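Local coordinates for mandelate racemase/muconate lactonizing enzyme family protein (PDB 2QDE), which belongs to the mandelate racemase/muconate lactonizing enzyme family of the enolase superfamily and binds a barium ion in its barrel domain, at residues A[124-135]-A[310-320]; A[327-338]-A[347-355]. One frame throughout, in Å; residues are numbered along the deposited sequence.

Contact 1 (A[124-135]-A[310-320])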
loop_
_atom_site.group_PDB
_atom_site.type_symbol
_atom_site.label_atom_id
_atom_site.label_comp_id
_atom_site.label_asym_id
_atom_site.label_seq_id
_atom_site.Cartn_x
_atom_site.Cartn_y
_atom_site.Cartn_z
ATOM N N TYR A 124 -40.335 1.394 -15.777
ATOM C CA TYR A 124 -39.092 1.512 -16.528
ATOM C C TYR A 124 -38.886 2.904 -17.110
ATOM O O TYR A 124 -37.751 3.306 -17.360
ATOM C CB TYR A 124 -38.979 0.438 -17.619
ATOM C CG TYR A 124 -40.093 0.380 -18.635
ATOM C CD1 TYR A 124 -40.286 1.405 -19.562
ATOM C CD2 TYR A 124 -40.927 -0.736 -18.702
ATOM C CE1 TYR A 124 -41.287 1.316 -20.539
ATOM C CE2 TYR A 124 -41.933 -0.834 -19.672
ATOM C CZ TYR A 124 -42.105 0.191 -20.583
ATOM O OH TYR A 124 -43.097 0.076 -21.535
ATOM N N GLN A 125 -39.978 3.641 -17.313
ATOM C CA GLN A 125 -39.881 5.002 -17.828
ATOM C C GLN A 125 -39.289 5.901 -16.746
ATOM O O GLN A 125 -38.662 6.920 -17.042
ATOM C CB GLN A 125 -41.261 5.540 -18.228
ATOM C CG GLN A 125 -41.891 4.830 -19.409
ATOM C CD GLN A 125 -41.097 4.998 -20.691
ATOM O OE1 GLN A 125 -39.909 4.673 -20.751
ATOM N NE2 GLN A 125 -41.758 5.499 -21.736
ATOM N N LEU A 126 -39.503 5.524 -15.489
ATOM C CA LEU A 126 -38.984 6.284 -14.360
ATOM C C LEU A 126 -37.528 5.921 -14.094
ATOM O O LEU A 126 -36.811 6.668 -13.441
ATOM C CB LEU A 126 -39.785 5.992 -13.089
ATOM C CG LEU A 126 -41.291 6.270 -13.040
ATOM C CD1 LEU A 126 -41.803 5.941 -11.649
ATOM C CD2 LEU A 126 -41.574 7.725 -13.384
ATOM N N LEU A 127 -37.102 4.767 -14.600
ATOM C CA LEU A 127 -35.738 4.297 -14.377
ATOM C C LEU A 127 -34.803 4.523 -15.566
ATOM O O LEU A 127 -33.749 3.894 -15.658
ATOM C CB LEU A 127 -35.765 2.806 -14.005
ATOM C CG LEU A 127 -36.636 2.447 -12.792
ATOM C CD1 LEU A 127 -36.711 0.930 -12.618
ATOM C CD2 LEU A 127 -36.062 3.101 -11.546
ATOM N N GLY A 128 -35.189 5.411 -16.477
ATOM C CA GLY A 128 -34.340 5.690 -17.622
ATOM C C GLY A 128 -34.847 5.248 -18.986
ATOM O O GLY A 128 -34.139 5.404 -19.983
ATOM N N GLY A 129 -36.063 4.704 -19.046
ATOM C CA GLY A 129 -36.608 4.270 -20.322
ATOM C C GLY A 129 -36.296 2.820 -20.640
ATOM O O GLY A 129 -35.370 2.245 -20.073
ATOM N N LYS A 130 -37.061 2.224 -21.550
ATOM C CA LYS A 130 -36.850 0.830 -21.925
ATOM C C LYS A 130 -35.619 0.680 -22.826
ATOM O O LYS A 130 -35.704 0.838 -24.045
ATOM C CB LYS A 130 -38.085 0.271 -22.639
ATOM C CG LYS A 130 -38.025 -1.240 -22.840
ATOM C CD LYS A 130 -39.136 -1.777 -23.736
ATOM C CE LYS A 130 -40.509 -1.625 -23.104
ATOM N NZ LYS A 130 -41.560 -2.272 -23.947
ATOM N N THR A 131 -34.482 0.361 -22.215
ATOM C CA THR A 131 -33.228 0.193 -22.946
ATOM C C THR A 131 -33.216 -1.059 -23.821
ATOM O O THR A 131 -32.697 -1.031 -24.935
ATOM C CB THR A 131 -32.039 0.184 -21.969
ATOM O OG1 THR A 131 -31.906 1.493 -21.400
ATOM C CG2 THR A 131 -30.745 -0.186 -22.682
ATOM N N ILE A 132 -33.766 -2.156 -23.314
ATOM C CA ILE A 132 -33.867 -3.384 -24.094
ATOM C C ILE A 132 -35.319 -3.849 -23.960
ATOM O O ILE A 132 -35.954 -3.614 -22.936
ATOM C CB ILE A 132 -32.893 -4.485 -23.603
ATOM C CG1 ILE A 132 -33.115 -4.783 -22.120
ATOM C CG2 ILE A 132 -31.461 -4.054 -23.870
ATOM C CD1 ILE A 132 -32.289 -5.940 -21.612
ATOM N N GLU A 133 -35.851 -4.494 -24.992
ATOM C CA GLU A 133 -37.246 -4.925 -24.963
ATOM C C GLU A 133 -37.506 -6.210 -24.193
ATOM O O GLU A 133 -38.597 -6.408 -23.655
ATOM C CB GLU A 133 -37.769 -5.038 -26.393
ATOM C CG GLU A 133 -37.679 -3.714 -27.133
ATOM C CD GLU A 133 -37.948 -3.842 -28.613
ATOM O OE1 GLU A 133 -37.479 -4.836 -29.227
ATOM O OE2 GLU A 133 -38.614 -2.938 -29.166
ATOM N N ARG A 134 -36.512 -7.084 -24.136
ATOM C CA ARG A 134 -36.653 -8.332 -23.408
ATOM C C ARG A 134 -35.339 -8.657 -22.719
ATOM O O ARG A 134 -34.270 -8.229 -23.157
ATOM C CB ARG A 134 -37.077 -9.463 -24.345
ATOM C CG ARG A 134 -36.091 -9.796 -25.431
ATOM C CD ARG A 134 -36.663 -10.892 -26.302
ATOM N NE ARG A 134 -35.706 -11.365 -27.295
ATOM C CZ ARG A 134 -35.944 -12.365 -28.139
ATOM N NH1 ARG A 134 -37.115 -12.998 -28.110
ATOM N NH2 ARG A 134 -35.011 -12.738 -29.001
ATOM N N ILE A 135 -35.437 -9.420 -21.639
ATOM C CA ILE A 135 -34.287 -9.766 -20.821
ATOM C C ILE A 135 -33.928 -11.239 -20.880
ATOM O O ILE A 135 -34.716 -12.094 -20.464
ATOM C CB ILE A 135 -34.585 -9.401 -19.347
ATOM C CG1 ILE A 135 -35.115 -7.969 -19.274
ATOM C CG2 ILE A 135 -33.344 -9.598 -18.485
ATOM C CD1 ILE A 135 -35.837 -7.654 -17.979
ATOM N N ALA A 310 -37.831 -6.575 -13.097
ATOM C CA ALA A 310 -38.089 -6.634 -14.536
ATOM C C ALA A 310 -37.954 -5.241 -15.149
ATOM O O ALA A 310 -37.336 -5.078 -16.204
ATOM C CB ALA A 310 -39.477 -7.196 -14.806
ATOM N N HIS A 311 -38.523 -4.237 -14.486
ATOM C CA HIS A 311 -38.444 -2.864 -14.980
ATOM C C HIS A 311 -36.999 -2.343 -14.963
ATOM O O HIS A 311 -36.531 -1.717 -15.926
ATOM C CB HIS A 311 -39.344 -1.963 -14.135
ATOM C CG HIS A 311 -40.804 -2.117 -14.439
ATOM N ND1 HIS A 311 -41.399 -1.537 -15.538
ATOM C CD2 HIS A 311 -41.781 -2.806 -13.801
ATOM C CE1 HIS A 311 -42.680 -1.858 -15.566
ATOM N NE2 HIS A 311 -42.939 -2.627 -14.523
ATOM N N LEU A 312 -36.297 -2.616 -13.867
ATOM C CA LEU A 312 -34.910 -2.197 -13.711
ATOM C C LEU A 312 -33.972 -2.884 -14.713
ATOM O O LEU A 312 -33.095 -2.237 -15.287
ATOM C CB LEU A 312 -34.432 -2.497 -12.286
ATOM C CG LEU A 312 -32.975 -2.131 -11.992
ATOM C CD1 LEU A 312 -32.850 -0.620 -11.920
ATOM C CD2 LEU A 312 -32.518 -2.773 -10.682
ATOM N N LEU A 313 -34.148 -4.190 -14.914
ATOM C CA LEU A 313 -33.291 -4.932 -15.836
ATOM C C LEU A 313 -33.463 -4.516 -17.292
ATOM O O LEU A 313 -32.552 -4.689 -18.103
ATOM C CB LEU A 313 -33.533 -6.442 -15.718
ATOM C CG LEU A 313 -33.280 -7.079 -14.347
ATOM C CD1 LEU A 313 -33.462 -8.581 -14.442
ATOM C CD2 LEU A 313 -31.880 -6.749 -13.867
ATOM N N ALA A 314 -34.629 -3.973 -17.627
ATOM C CA ALA A 314 -34.881 -3.541 -18.995
ATOM C C ALA A 314 -34.485 -2.082 -19.208
ATOM O O ALA A 314 -34.226 -1.665 -20.336
ATOM C CB ALA A 314 -36.350 -3.728 -19.338
ATOM N N ALA A 315 -34.421 -1.312 -18.126
ATOM C CA ALA A 315 -34.096 0.105 -18.231
ATOM C C ALA A 315 -32.636 0.478 -17.978
ATOM O O ALA A 315 -32.060 1.265 -18.732
ATOM C CB ALA A 315 -34.997 0.916 -17.294
ATOM N N ASN A 316 -32.044 -0.078 -16.924
ATOM C CA ASN A 316 -30.662 0.252 -16.571
ATOM C C ASN A 316 -29.649 -0.182 -17.624
ATOM O O ASN A 316 -29.438 -1.370 -17.861
ATOM C CB ASN A 316 -30.317 -0.341 -15.204
ATOM C CG ASN A 316 -28.957 0.093 -14.709
ATOM O OD1 ASN A 316 -27.955 -0.571 -14.958
ATOM N ND2 ASN A 316 -28.915 1.225 -14.013
ATOM N N ASP A 317 -29.024 0.810 -18.245
ATOM C CA ASP A 317 -28.052 0.589 -19.304
ATOM C C ASP A 317 -26.939 -0.398 -18.965
ATOM O O ASP A 317 -26.582 -1.250 -19.777
ATOM C CB ASP A 317 -27.433 1.918 -19.723
ATOM C CG ASP A 317 -26.552 1.777 -20.937
ATOM O OD1 ASP A 317 -27.083 1.414 -22.011
ATOM O OD2 ASP A 317 -25.335 2.016 -20.814
ATOM N N TRP A 318 -26.397 -0.291 -17.761
ATOM C CA TRP A 318 -25.326 -1.181 -17.367
ATOM C C TRP A 318 -25.748 -2.635 -17.239
ATOM O O TRP A 318 -25.102 -3.519 -17.786
ATOM C CB TRP A 318 -24.700 -0.738 -16.046
ATOM C CG TRP A 318 -23.503 -1.576 -15.737
ATOM C CD1 TRP A 318 -23.423 -2.613 -14.849
ATOM C CD2 TRP A 318 -22.240 -1.516 -16.402
ATOM N NE1 TRP A 318 -22.183 -3.206 -14.923
ATOM C CE2 TRP A 318 -21.437 -2.551 -15.870
ATOM C CE3 TRP A 318 -21.708 -0.686 -17.399
ATOM C CZ2 TRP A 318 -20.124 -2.780 -16.306
ATOM C CZ3 TRP A 318 -20.400 -0.913 -17.836
ATOM C CH2 TRP A 318 -19.625 -1.955 -17.285
ATOM N N ILE A 319 -26.831 -2.888 -16.517
ATOM C CA ILE A 319 -27.253 -4.260 -16.322
ATOM C C ILE A 319 -27.911 -4.881 -17.554
ATOM O O ILE A 319 -27.993 -6.106 -17.663
ATOM C CB ILE A 319 -28.182 -4.381 -15.088
ATOM C CG1 ILE A 319 -28.150 -5.819 -14.562
ATOM C CG2 ILE A 319 -29.594 -3.962 -15.449
ATOM C CD1 ILE A 319 -28.716 -5.977 -13.170
ATOM N N ALA A 320 -28.350 -4.040 -18.489
ATOM C CA ALA A 320 -28.984 -4.519 -19.717
ATOM C C ALA A 320 -27.995 -5.268 -20.617
ATOM O O ALA A 320 -28.367 -5.760 -21.682
ATOM C CB ALA A 320 -29.601 -3.344 -20.484
HETATM O O HOH W 1 -31.480 3.054 -14.311
#
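Y124 brings its ring beside that of H311, rim against rim, with centroids 5.5 Å apart and planes turned by 33°. The polar ends of this pair diverge, the tyrosine hydroxyl going to D361 and H311 NE2 to the carbonyl of L365. L127 then lays CD1 against the helix backbone, 3.8 Å from CA of L312, while its CB meets the methyl of A315. A water accepts from N316 ND2 and lies within bonding distance of L127 O. After the G128-G129 turn the carbonyl of G129 receives a CA-H...O contact from A315, and the chain passes the last turn of helix 303-315. T131 keeps OG1 beside its own backbone N (chi1 -68°), which lets OG1 donate to A315 O at 2.7 Å, tilted 31° from the carbonyl plane. A314 O accepts from I132 N at 3.1 Å, in the carbonyl plane, and takes a weak bond from T131 N. I132 sets CD1 and CG2 around the methyl of A320. At I135, CD1 presses tightly on L313 CB, 3.4 Å away. The loop thus binds the carbonyls at the C-terminal end of a barrel helix and leads into strand 135-140, the first strand of the enolase-type modified TIM barrel.

Contact 2 (A[327-338]-A[347-355])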
loop_
_atom_site.group_PDB
_atom_site.type_symbol
_atom_site.label_atom_id
_atom_site.label_comp_id
_atom_site.label_asym_id
_atom_site.label_seq_id
_atom_site.Cartn_x
_atom_site.Cartn_y
_atom_site.Cartn_z
ATOM N N ALA A 327 -36.447 -14.852 -11.825
ATOM C CA ALA A 327 -37.525 -15.757 -12.243
ATOM C C ALA A 327 -38.324 -16.396 -11.104
ATOM O O ALA A 327 -38.678 -17.578 -11.172
ATOM C CB ALA A 327 -36.946 -16.851 -13.145
ATOM N N GLY A 328 -38.615 -15.613 -10.070
ATOM C CA GLY A 328 -39.364 -16.122 -8.934
ATOM C C GLY A 328 -40.618 -16.902 -9.296
ATOM O O GLY A 328 -40.823 -18.001 -8.772
ATOM N N PRO A 329 -41.478 -16.369 -10.181
ATOM C CA PRO A 329 -42.714 -17.044 -10.591
ATOM C C PRO A 329 -42.520 -18.455 -11.153
ATOM O O PRO A 329 -43.354 -19.334 -10.928
ATOM C CB PRO A 329 -43.302 -16.087 -11.627
ATOM C CG PRO A 329 -42.853 -14.739 -11.127
ATOM C CD PRO A 329 -41.397 -15.029 -10.789
ATOM N N LEU A 330 -41.430 -18.675 -11.886
ATOM C CA LEU A 330 -41.175 -19.994 -12.462
ATOM C C LEU A 330 -40.840 -21.024 -11.385
ATOM O O LEU A 330 -41.138 -22.206 -11.538
ATOM C CB LEU A 330 -40.039 -19.930 -13.495
ATOM C CG LEU A 330 -40.216 -18.957 -14.666
ATOM C CD1 LEU A 330 -39.044 -19.103 -15.634
ATOM C CD2 LEU A 330 -41.522 -19.239 -15.385
ATOM N N HIS A 331 -40.215 -20.580 -10.297
ATOM C CA HIS A 331 -39.869 -21.494 -9.214
ATOM C C HIS A 331 -41.118 -21.798 -8.385
ATOM O O HIS A 331 -41.367 -22.947 -8.009
ATOM C CB HIS A 331 -38.774 -20.885 -8.327
ATOM C CG HIS A 331 -37.487 -20.628 -9.052
ATOM N ND1 HIS A 331 -36.851 -19.404 -9.027
ATOM C CD2 HIS A 331 -36.720 -21.434 -9.824
ATOM C CE1 HIS A 331 -35.748 -19.468 -9.753
ATOM N NE2 HIS A 331 -35.644 -20.688 -10.249
ATOM N N ILE A 332 -41.915 -20.771 -8.108
ATOM C CA ILE A 332 -43.130 -20.967 -7.324
ATOM C C ILE A 332 -44.128 -21.886 -8.035
ATOM O O ILE A 332 -44.738 -22.763 -7.412
ATOM C CB ILE A 332 -43.831 -19.611 -7.022
ATOM C CG1 ILE A 332 -43.012 -18.817 -6.002
ATOM C CG2 ILE A 332 -45.247 -19.847 -6.492
ATOM C CD1 ILE A 332 -43.602 -17.455 -5.680
ATOM N N HIS A 333 -44.284 -21.690 -9.339
ATOM C CA HIS A 333 -45.235 -22.478 -10.114
ATOM C C HIS A 333 -44.632 -23.674 -10.850
ATOM O O HIS A 333 -45.266 -24.258 -11.722
ATOM C CB HIS A 333 -45.964 -21.555 -11.088
ATOM C CG HIS A 333 -46.711 -20.450 -10.410
ATOM N ND1 HIS A 333 -47.895 -20.657 -9.736
ATOM C CD2 HIS A 333 -46.410 -19.140 -10.248
ATOM C CE1 HIS A 333 -48.291 -19.523 -9.187
ATOM N NE2 HIS A 333 -47.407 -18.587 -9.482
ATOM N N ASP A 334 -43.411 -24.037 -10.479
ATOM C CA ASP A 334 -42.706 -25.168 -11.076
ATOM C C ASP A 334 -42.943 -25.336 -12.585
ATOM O O ASP A 334 -43.500 -26.334 -13.028
ATOM C CB ASP A 334 -43.091 -26.450 -10.323
ATOM C CG ASP A 334 -42.211 -27.631 -10.682
ATOM O OD1 ASP A 334 -41.015 -27.430 -10.956
ATOM O OD2 ASP A 334 -42.705 -28.774 -10.674
ATOM N N CYS A 335 -42.510 -24.352 -13.367
ATOM C CA CYS A 335 -42.647 -24.392 -14.825
ATOM C C CYS A 335 -41.493 -23.606 -15.445
ATOM O O CYS A 335 -40.680 -23.024 -14.717
ATOM C CB CYS A 335 -43.988 -23.799 -15.258
ATOM S SG CYS A 335 -44.357 -22.224 -14.492
ATOM N N LEU A 336 -41.421 -23.578 -16.774
ATOM C CA LEU A 336 -40.324 -22.883 -17.449
ATOM C C LEU A 336 -40.728 -21.636 -18.219
ATOM O O LEU A 336 -39.874 -20.915 -18.730
ATOM C CB LEU A 336 -39.591 -23.856 -18.378
ATOM C CG LEU A 336 -38.947 -25.040 -17.650
ATOM C CD1 LEU A 336 -38.420 -26.044 -18.650
ATOM C CD2 LEU A 336 -37.831 -24.534 -16.740
ATOM N N ASN A 337 -42.028 -21.402 -18.327
ATOM C CA ASN A 337 -42.543 -20.209 -18.989
ATOM C C ASN A 337 -43.815 -19.803 -18.255
ATOM O O ASN A 337 -44.389 -20.603 -17.506
ATOM C CB ASN A 337 -42.799 -20.454 -20.484
ATOM C CG ASN A 337 -43.625 -21.684 -20.739
ATOM O OD1 ASN A 337 -44.785 -21.765 -20.328
ATOM N ND2 ASN A 337 -43.033 -22.659 -21.418
ATOM N N SER A 338 -44.242 -18.562 -18.448
ATOM C CA SER A 338 -45.416 -18.035 -17.753
ATOM C C SER A 338 -46.791 -18.385 -18.313
ATOM O O SER A 338 -47.804 -18.102 -17.667
ATOM C CB SER A 338 -45.303 -16.516 -17.645
ATOM O OG SER A 338 -45.198 -15.933 -18.933
ATOM N N LEU A 347 -52.552 -11.191 -11.412
ATOM C CA LEU A 347 -53.481 -11.683 -12.420
ATOM C C LEU A 347 -52.792 -11.698 -13.770
ATOM O O LEU A 347 -53.130 -12.499 -14.639
ATOM C CB LEU A 347 -54.723 -10.792 -12.499
ATOM C CG LEU A 347 -55.686 -10.823 -11.312
ATOM C CD1 LEU A 347 -56.684 -9.697 -11.457
ATOM C CD2 LEU A 347 -56.394 -12.170 -11.253
ATOM N N ASN A 348 -51.810 -10.815 -13.934
ATOM C CA ASN A 348 -51.071 -10.708 -15.187
ATOM C C ASN A 348 -49.555 -10.808 -14.977
ATOM O O ASN A 348 -48.832 -9.817 -15.071
ATOM C CB ASN A 348 -51.437 -9.390 -15.873
ATOM C CG ASN A 348 -51.111 -8.172 -15.017
ATOM O OD1 ASN A 348 -51.177 -8.214 -13.784
ATOM N ND2 ASN A 348 -50.770 -7.074 -15.675
ATOM N N VAL A 349 -49.092 -12.020 -14.697
ATOM C CA VAL A 349 -47.679 -12.290 -14.466
ATOM C C VAL A 349 -46.829 -11.842 -15.659
ATOM O O VAL A 349 -47.205 -12.057 -16.810
ATOM C CB VAL A 349 -47.446 -13.802 -14.249
ATOM C CG1 VAL A 349 -46.002 -14.061 -13.851
ATOM C CG2 VAL A 349 -48.389 -14.328 -13.172
ATOM N N PRO A 350 -45.679 -11.193 -15.397
ATOM C CA PRO A 350 -44.833 -10.759 -16.515
ATOM C C PRO A 350 -44.520 -11.953 -17.415
ATOM O O PRO A 350 -44.364 -13.082 -16.936
ATOM C CB PRO A 350 -43.597 -10.213 -15.811
ATOM C CG PRO A 350 -44.179 -9.613 -14.568
ATOM C CD PRO A 350 -45.168 -10.671 -14.116
ATOM N N ARG A 351 -44.420 -11.701 -18.715
ATOM C CA ARG A 351 -44.164 -12.760 -19.680
ATOM C C ARG A 351 -42.769 -13.393 -19.657
ATOM O O ARG A 351 -41.758 -12.729 -19.880
ATOM C CB ARG A 351 -44.473 -12.252 -21.091
ATOM C CG ARG A 351 -44.254 -13.282 -22.187
ATOM C CD ARG A 351 -45.181 -13.029 -23.365
ATOM N NE ARG A 351 -44.741 -11.947 -24.245
ATOM C CZ ARG A 351 -43.936 -12.118 -25.295
ATOM N NH1 ARG A 351 -43.477 -13.329 -25.592
ATOM N NH2 ARG A 351 -43.607 -11.086 -26.063
ATOM N N PHE A 352 -42.743 -14.694 -19.384
ATOM C CA PHE A 352 -41.518 -15.483 -19.366
ATOM C C PHE A 352 -41.725 -16.448 -20.527
ATOM O O PHE A 352 -42.578 -17.337 -20.451
ATOM C CB PHE A 352 -41.403 -16.284 -18.072
ATOM C CG PHE A 352 -41.038 -15.462 -16.871
ATOM C CD1 PHE A 352 -39.703 -15.201 -16.571
ATOM C CD2 PHE A 352 -42.028 -14.975 -16.023
ATOM C CE1 PHE A 352 -39.358 -14.464 -15.439
ATOM C CE2 PHE A 352 -41.700 -14.236 -14.890
ATOM C CZ PHE A 352 -40.360 -13.982 -14.593
ATOM N N GLU A 353 -40.954 -16.279 -21.594
ATOM C CA GLU A 353 -41.100 -17.138 -22.758
ATOM C C GLU A 353 -39.786 -17.330 -23.517
ATOM O O GLU A 353 -39.043 -16.373 -23.738
ATOM C CB GLU A 353 -42.150 -16.537 -23.694
ATOM C CG GLU A 353 -42.585 -17.457 -24.824
ATOM C CD GLU A 353 -43.409 -16.727 -25.866
ATOM O OE1 GLU A 353 -44.282 -15.920 -25.475
ATOM O OE2 GLU A 353 -43.188 -16.959 -27.075
ATOM N N GLY A 354 -39.513 -18.571 -23.913
ATOM C CA GLY A 354 -38.298 -18.874 -24.650
ATOM C C GLY A 354 -37.016 -18.497 -23.928
ATOM O O GLY A 354 -36.004 -18.215 -24.571
ATOM N N GLY A 355 -37.047 -18.501 -22.597
ATOM C CA GLY A 355 -35.863 -18.151 -21.832
ATOM C C GLY A 355 -35.639 -16.651 -21.736
ATOM O O GLY A 355 -34.523 -16.199 -21.470
HETATM O O HOH W 2 -39.162 -19.209 -20.651
#
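F352 pushes its ring among A327, P329 and L330. L330 sits over one face, its CG offset toward the rim, with CD2 4.0 Å from CB of F352. P329 crosses the phenylalanine side chain at about a right angle, bringing CG to 4.0 Å from F352 CE2, and also sets its CB on CG1 of V349. A327 CA comes to 3.9 Å from F352 CE1, while S338 CB lies at the ring edge, near its plane. Two bonds hold the F352 backbone to S338: S338 N donates to F352 O at 2.9 Å, in the carbonyl plane on a lone pair, and F352 N donates almost straight (176°) to S338 OG, 2.8 Å away. The serine hydroxyl reaches F352 N because OG stands between its own backbone N and carbonyl carbon, chi1 59°. Strand 351-353 pairs antiparallel with 356-358, which in turn lies beside the barrel's first strand, 135-140, and F352 also packs on L137 of that strand. Further out, a Schellman motif with D334 as its C-prime residue ends helix 328-332 and turns the chain back toward the strand. A water donates to L336 O and accepts from G355 N, and R351 NH1 makes a salt bridge with E353 OE1.

Overall arrangement
Contact 1 closes before contact 2 opens along the chain, and their centres lie about 19 Å apart, with nearest atoms about 4 Å apart but not touching. Helix 303-315, which carries one side of contact 1, is followed by helix 328-332 of contact 2, and P329 and P350 of contact 2 pack on A306 and S307 of the former. The two contacts are linked through the sheet: I135 begins strand 135-140, which pairs with strand 356-358, itself paired with strand 351-353. Contact 1 joins the loop before the first barrel strand to a late helix, whereas contact 2 is local, its segments only nine residues apart. Contact 1 also borders a second subunit; no other chain touches contact 2.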